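Local coordinates for protein 3-oxo-tetronate kinase (Salmonella typhimurium, PDB 3DQQ) that probably uses ATP to phosphorylate 3-oxo-tetronate, giving 3-oxo-tetronate 4-phosphate, as a member of the four-carbon acid sugar kinase family, at residues A[77-82]-A[215-220]; A[109-114]-A[195-200]. All coordinates share one frame; numbering follows the deposited sequence.

Interaction 1. Residues A[77-82]-A[215-220]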
loop_
_atom_site.group_PDB
_atom_site.type_symbol
_atom_site.label_atom_id
_atom_site.label_comp_id
_atom_site.label_asym_id
_atom_site.label_seq_id
_atom_site.Cartn_x
_atom_site.Cartn_y
_atom_site.Cartn_z
ATOM N N CYS A 77 9.829 27.606 -30.630
ATOM C CA CYS A 77 8.506 27.287 -30.135
ATOM C C CYS A 77 7.411 28.350 -30.338
ATOM O O CYS A 77 7.527 29.502 -29.927
ATOM C CB CYS A 77 8.636 27.007 -28.653
ATOM S SG CYS A 77 7.178 26.342 -27.965
ATOM N N GLN A 78 6.305 27.939 -30.924
ATOM C CA GLN A 78 5.219 28.876 -31.247
ATOM C C GLN A 78 4.225 29.035 -30.134
ATOM O O GLN A 78 3.662 30.104 -30.007
ATOM C CB GLN A 78 4.431 28.407 -32.463
ATOM C CG GLN A 78 5.256 28.185 -33.701
ATOM C CD GLN A 78 5.374 29.445 -34.477
ATOM O OE1 GLN A 78 6.322 30.215 -34.219
ATOM N NE2 GLN A 78 4.411 29.693 -35.450
ATOM N N GLN A 79 3.981 27.984 -29.367
ATOM C CA GLN A 79 3.082 28.036 -28.228
ATOM C C GLN A 79 3.613 27.236 -27.062
ATOM O O GLN A 79 4.100 26.175 -27.258
ATOM C CB GLN A 79 1.758 27.446 -28.625
ATOM C CG GLN A 79 0.766 27.252 -27.472
ATOM C CD GLN A 79 -0.628 26.976 -28.005
ATOM O OE1 GLN A 79 -0.941 25.864 -28.381
ATOM N NE2 GLN A 79 -1.447 28.015 -28.103
ATOM N N VAL A 80 3.457 27.713 -25.831
ATOM C CA VAL A 80 3.979 27.004 -24.698
ATOM C C VAL A 80 2.802 26.549 -23.892
ATOM O O VAL A 80 1.823 27.277 -23.726
ATOM C CB VAL A 80 4.885 27.890 -23.854
ATOM C CG1 VAL A 80 5.312 27.173 -22.559
ATOM C CG2 VAL A 80 6.104 28.384 -24.666
ATOM N N TYR A 81 2.917 25.354 -23.337
ATOM C CA TYR A 81 1.823 24.709 -22.645
ATOM C C TYR A 81 2.325 24.148 -21.367
ATOM O O TYR A 81 3.142 23.237 -21.370
ATOM C CB TYR A 81 1.365 23.549 -23.478
ATOM C CG TYR A 81 0.085 22.932 -23.028
ATOM C CD1 TYR A 81 -1.025 22.987 -23.838
ATOM C CD2 TYR A 81 -0.012 22.248 -21.825
ATOM C CE1 TYR A 81 -2.205 22.403 -23.475
ATOM C CE2 TYR A 81 -1.197 21.671 -21.436
ATOM C CZ TYR A 81 -2.296 21.753 -22.275
ATOM O OH TYR A 81 -3.510 21.193 -21.955
ATOM N N PHE A 82 1.821 24.665 -20.263
ATOM C CA PHE A 82 2.225 24.205 -18.961
ATOM C C PHE A 82 1.262 23.122 -18.569
ATOM O O PHE A 82 0.087 23.366 -18.410
ATOM C CB PHE A 82 2.181 25.376 -17.992
ATOM C CG PHE A 82 2.459 25.013 -16.580
ATOM C CD1 PHE A 82 3.318 23.977 -16.255
ATOM C CD2 PHE A 82 1.891 25.748 -15.555
ATOM C CE1 PHE A 82 3.581 23.649 -14.908
ATOM C CE2 PHE A 82 2.160 25.448 -14.217
ATOM C CZ PHE A 82 3.022 24.392 -13.894
ATOM N N ARG A 215 -5.906 28.484 -30.266
ATOM C CA ARG A 215 -4.863 28.132 -31.229
ATOM C C ARG A 215 -3.602 28.983 -31.149
ATOM O O ARG A 215 -2.512 28.489 -31.332
ATOM C CB ARG A 215 -5.382 28.274 -32.653
ATOM C CG ARG A 215 -4.593 27.411 -33.628
ATOM C CD ARG A 215 -4.873 27.733 -35.092
ATOM N NE ARG A 215 -4.661 29.141 -35.390
ATOM C CZ ARG A 215 -5.302 29.789 -36.356
ATOM N NH1 ARG A 215 -6.156 29.138 -37.152
ATOM N NH2 ARG A 215 -5.058 31.084 -36.554
ATOM N N ASP A 216 -3.742 30.277 -30.930
ATOM C CA ASP A 216 -2.576 31.160 -30.953
ATOM C C ASP A 216 -2.228 31.821 -29.648
ATOM O O ASP A 216 -1.462 32.761 -29.632
ATOM C CB ASP A 216 -2.773 32.229 -31.971
ATOM C CG ASP A 216 -3.054 31.680 -33.336
ATOM O OD1 ASP A 216 -2.743 30.489 -33.577
ATOM O OD2 ASP A 216 -3.553 32.449 -34.207
ATOM N N ALA A 217 -2.759 31.348 -28.546
ATOM C CA ALA A 217 -2.328 31.881 -27.267
ATOM C C ALA A 217 -0.813 31.565 -27.110
ATOM O O ALA A 217 -0.338 30.472 -27.464
ATOM C CB ALA A 217 -3.166 31.294 -26.133
ATOM N N PRO A 218 -0.030 32.522 -26.618
ATOM C CA PRO A 218 1.390 32.269 -26.370
ATOM C C PRO A 218 1.658 31.288 -25.263
ATOM O O PRO A 218 2.625 30.543 -25.339
ATOM C CB PRO A 218 1.933 33.618 -25.954
ATOM C CG PRO A 218 0.925 34.580 -26.267
ATOM C CD PRO A 218 -0.398 33.895 -26.287
ATOM N N LEU A 219 0.801 31.299 -24.253
ATOM C CA LEU A 219 0.863 30.384 -23.162
ATOM C C LEU A 219 -0.536 29.932 -22.776
ATOM O O LEU A 219 -1.485 30.675 -22.738
ATOM C CB LEU A 219 1.570 31.011 -21.956
ATOM C CG LEU A 219 1.574 30.201 -20.629
ATOM C CD1 LEU A 219 2.574 29.067 -20.613
ATOM C CD2 LEU A 219 1.828 31.132 -19.523
ATOM N N VAL A 220 -0.599 28.691 -22.355
ATOM C CA VAL A 220 -1.821 28.016 -22.081
ATOM C C VAL A 220 -1.431 26.987 -20.995
ATOM O O VAL A 220 -0.291 26.546 -20.932
ATOM C CB VAL A 220 -2.250 27.416 -23.422
ATOM C CG1 VAL A 220 -2.471 25.979 -23.325
ATOM C CG2 VAL A 220 -3.427 28.138 -23.983
#
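Gln79 and Ala217 meet through a side-chain-to-backbone hydrogen bond at the start of a parallel strand pair in the sugar-binding N-terminal domain. Gln79 NE2 lies 2.8 Å from Ala217 O. The bond is nearly straight, 167° at the hydrogen. It uses a lone pair in the plane of the Ala217 carbonyl, and that oxygen also lies almost in the plane of the Gln79 amide. With CG anti to the backbone N (chi1 172°) and an extended chain beyond it, the side chain carries the amide over to the loop before strand 219-222. NE2 also bonds Leu214 O, at the end of helix 204-214. Two carbonyls therefore hold the buried amide and limit its rotation.

Further along, the backbones take over. Val80 N donates to Pro218 O at 3.0 Å. Val80 O receives a weak bond from Val220 N at 3.1 Å. Phe82 N donates to Val220 O at 2.9 Å, and the ladder continues through Phe82 and Gly222. Val80 thus bonds the residues before and after Leu219, as expected for a parallel pair.

At the exposed end, Arg215 grips the carboxylate of Asp216 side-on through NE and NH2. This salt bridge stays within 215-220.

The side chains pack on both faces of the pair. Val80 and Leu219 share one face with helices 58-74 and 96-106, and Val80 CG1 is 3.9 Å from Leu219 CD1. Tyr81 and Val220 share the other face, where both touch Leu226 of helix 224-235. The Tyr81 hydroxyl reaches beyond the contact to bond Gly223 O. Its ring meets Val220 obliquely, with one methyl, CG1, lying 3.4 Å from Tyr81 CD1 and 3.6 Å from Tyr81 CE1.

Interaction 2. Residues A[109-114]-A[195-200]; sequences TSFTVI and RYAVLD
The Phe111 ring passes along Arg195, Tyr196 and Ala197. Phe111 CB is 4.2 Å from Arg195 O. Chi1 is near trans (-171°), which sends the ring toward Ala197. Phe111 CD1 comes within 3.7 Å of Arg195 O. Phe111 CE1 passes Tyr196 C at 4.0 Å. At the tip, Phe111 CZ meets Ala197 CB at 3.5 Å.

A parallel backbone ladder joins the two segments, as part of the parallel sheet of the sugar-binding N-terminal domain. Thr112 N bonds Arg195 O, and Ala197 N bonds Thr112 O. Ile114 N then bonds Ala197 O, and Leu199 N bonds Ile114 O. Val113 CB packs on Leu199 CD2 at 3.8 Å. On the other face, Ile114 CD1 touches Tyr196 CB. Arg195 CB covers one face of the Tyr196 ring, and Asp101 of helix 96-106 binds both the Arg195 guanidinium and the Tyr196 hydroxyl.

Helix 179-191 covers the side with Phe111 and Ala197. Helix 96-106 covers the side with Thr112 and Tyr196. Strands 219-222 and 167-170 flank the pair, next to 112-115 and 196-199 respectively.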
loop_
_atom_site.group_PDB
_atom_site.type_symbol
_atom_site.label_atom_id
_atom_site.label_comp_id
_atom_site.label_asym_id
_atom_site.label_seq_id
_atom_site.Cartn_x
_atom_site.Cartn_y
_atom_site.Cartn_z
ATOM N N THR A 109 3.535 38.078 -21.125
ATOM C CA THR A 109 2.098 37.997 -21.291
ATOM C C THR A 109 1.359 38.307 -19.957
ATOM O O THR A 109 1.836 37.967 -18.878
ATOM C CB THR A 109 1.631 36.583 -21.862
ATOM O OG1 THR A 109 0.213 36.526 -21.803
ATOM C CG2 THR A 109 2.042 35.424 -21.031
ATOM N N SER A 110 0.172 38.895 -20.051
ATOM C CA SER A 110 -0.639 39.290 -18.871
ATOM C C SER A 110 -1.897 38.509 -18.565
ATOM O O SER A 110 -2.554 38.811 -17.572
ATOM C CB SER A 110 -1.076 40.723 -19.024
ATOM O OG SER A 110 0.076 41.513 -18.853
ATOM N N PHE A 111 -2.230 37.525 -19.399
ATOM C CA PHE A 111 -3.445 36.773 -19.245
ATOM C C PHE A 111 -3.245 35.360 -19.719
ATOM O O PHE A 111 -2.675 35.210 -20.758
ATOM C CB PHE A 111 -4.504 37.421 -20.081
ATOM C CG PHE A 111 -5.830 36.861 -19.851
ATOM C CD1 PHE A 111 -6.490 37.132 -18.673
ATOM C CD2 PHE A 111 -6.403 35.985 -20.764
ATOM C CE1 PHE A 111 -7.713 36.564 -18.412
ATOM C CE2 PHE A 111 -7.650 35.416 -20.505
ATOM C CZ PHE A 111 -8.302 35.705 -19.341
ATOM N N THR A 112 -3.684 34.335 -18.982
ATOM C CA THR A 112 -3.558 32.932 -19.426
ATOM C C THR A 112 -4.716 32.123 -18.991
ATOM O O THR A 112 -5.429 32.519 -18.107
ATOM C CB THR A 112 -2.327 32.282 -18.820
ATOM O OG1 THR A 112 -1.255 33.192 -19.034
ATOM C CG2 THR A 112 -1.955 30.939 -19.481
ATOM N N VAL A 113 -4.896 30.962 -19.592
ATOM C CA VAL A 113 -6.002 30.122 -19.221
ATOM C C VAL A 113 -5.536 28.979 -18.396
ATOM O O VAL A 113 -4.351 28.637 -18.417
ATOM C CB VAL A 113 -6.739 29.590 -20.439
ATOM C CG1 VAL A 113 -7.192 30.772 -21.349
ATOM C CG2 VAL A 113 -5.882 28.538 -21.155
ATOM N N ILE A 114 -6.487 28.420 -17.652
ATOM C CA ILE A 114 -6.280 27.256 -16.802
ATOM C C ILE A 114 -7.339 26.266 -17.200
ATOM O O ILE A 114 -8.507 26.565 -17.011
ATOM C CB ILE A 114 -6.488 27.615 -15.311
ATOM C CG1 ILE A 114 -5.363 28.515 -14.831
ATOM C CG2 ILE A 114 -6.542 26.369 -14.416
ATOM C CD1 ILE A 114 -5.650 29.209 -13.545
ATOM N N ARG A 195 -5.687 38.067 -14.229
ATOM C CA ARG A 195 -4.515 37.420 -14.848
ATOM C C ARG A 195 -4.818 36.082 -15.486
ATOM O O ARG A 195 -4.035 35.636 -16.311
ATOM C CB ARG A 195 -3.507 36.949 -13.815
ATOM C CG ARG A 195 -2.613 37.881 -13.199
ATOM C CD ARG A 195 -1.325 37.921 -13.877
ATOM N NE ARG A 195 -0.167 37.246 -13.319
ATOM C CZ ARG A 195 1.023 37.486 -13.896
ATOM N NH1 ARG A 195 1.098 38.354 -14.893
ATOM N NH2 ARG A 195 2.150 36.907 -13.533
ATOM N N TYR A 196 -5.793 35.352 -14.942
ATOM C CA TYR A 196 -6.048 34.000 -15.393
ATOM C C TYR A 196 -7.538 33.748 -15.529
ATOM O O TYR A 196 -8.364 34.453 -14.924
ATOM C CB TYR A 196 -5.476 32.947 -14.442
ATOM C CG TYR A 196 -4.393 33.406 -13.505
ATOM C CD1 TYR A 196 -3.065 33.359 -13.867
ATOM C CD2 TYR A 196 -4.706 33.871 -12.221
ATOM C CE1 TYR A 196 -2.071 33.775 -12.984
ATOM C CE2 TYR A 196 -3.699 34.309 -11.330
ATOM C CZ TYR A 196 -2.386 34.267 -11.719
ATOM O OH TYR A 196 -1.401 34.691 -10.838
ATOM N N ALA A 197 -7.870 32.721 -16.303
ATOM C CA ALA A 197 -9.265 32.350 -16.535
ATOM C C ALA A 197 -9.345 30.857 -16.504
ATOM O O ALA A 197 -8.624 30.209 -17.246
ATOM C CB ALA A 197 -9.742 32.873 -17.888
ATOM N N VAL A 198 -10.191 30.311 -15.638
ATOM C CA VAL A 198 -10.488 28.894 -15.639
ATOM C C VAL A 198 -11.531 28.650 -16.701
ATOM O O VAL A 198 -12.471 29.440 -16.883
ATOM C CB VAL A 198 -11.034 28.409 -14.284
ATOM C CG1 VAL A 198 -11.442 26.899 -14.347
ATOM C CG2 VAL A 198 -9.994 28.597 -13.207
ATOM N N LEU A 199 -11.363 27.552 -17.418
ATOM C CA LEU A 199 -12.248 27.193 -18.541
ATOM C C LEU A 199 -13.027 25.908 -18.242
ATOM O O LEU A 199 -12.437 24.880 -17.887
ATOM C CB LEU A 199 -11.390 26.978 -19.785
ATOM C CG LEU A 199 -11.070 28.162 -20.690
ATOM C CD1 LEU A 199 -10.832 29.384 -19.863
ATOM C CD2 LEU A 199 -9.879 27.786 -21.619
ATOM N N ASP A 200 -14.338 25.956 -18.369
ATOM C CA ASP A 200 -15.148 24.785 -18.119
ATOM C C ASP A 200 -15.014 23.738 -19.226
ATOM O O ASP A 200 -14.684 24.054 -20.352
ATOM C CB ASP A 200 -16.622 25.174 -18.005
ATOM C CG ASP A 200 -16.980 25.896 -16.657
ATOM O OD1 ASP A 200 -16.057 26.348 -15.901
ATOM O OD2 ASP A 200 -18.222 26.031 -16.386
#

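In the fold
Both interactions belong to the parallel sheet of the sugar-binding N-terminal domain. Their centres are about 12 Å apart. Across the sheet the strands run 196-199, 112-115, 219-222, 79-83, so the two pairs lie side by side. They meet where 112-115 borders 219-222, and Thr112 CG2 is 3.3 Å from Leu219 O. Along the chain the order is 77-82, 109-114, 195-200, 215-220. Interaction 1 therefore joins the outer segments and interaction 2 the inner ones. Helix 96-106 packs against both, with Met104 touching Leu219, Thr112 and Tyr196. Together they build one flank of this domain, away from the predicted ATP-binding residues.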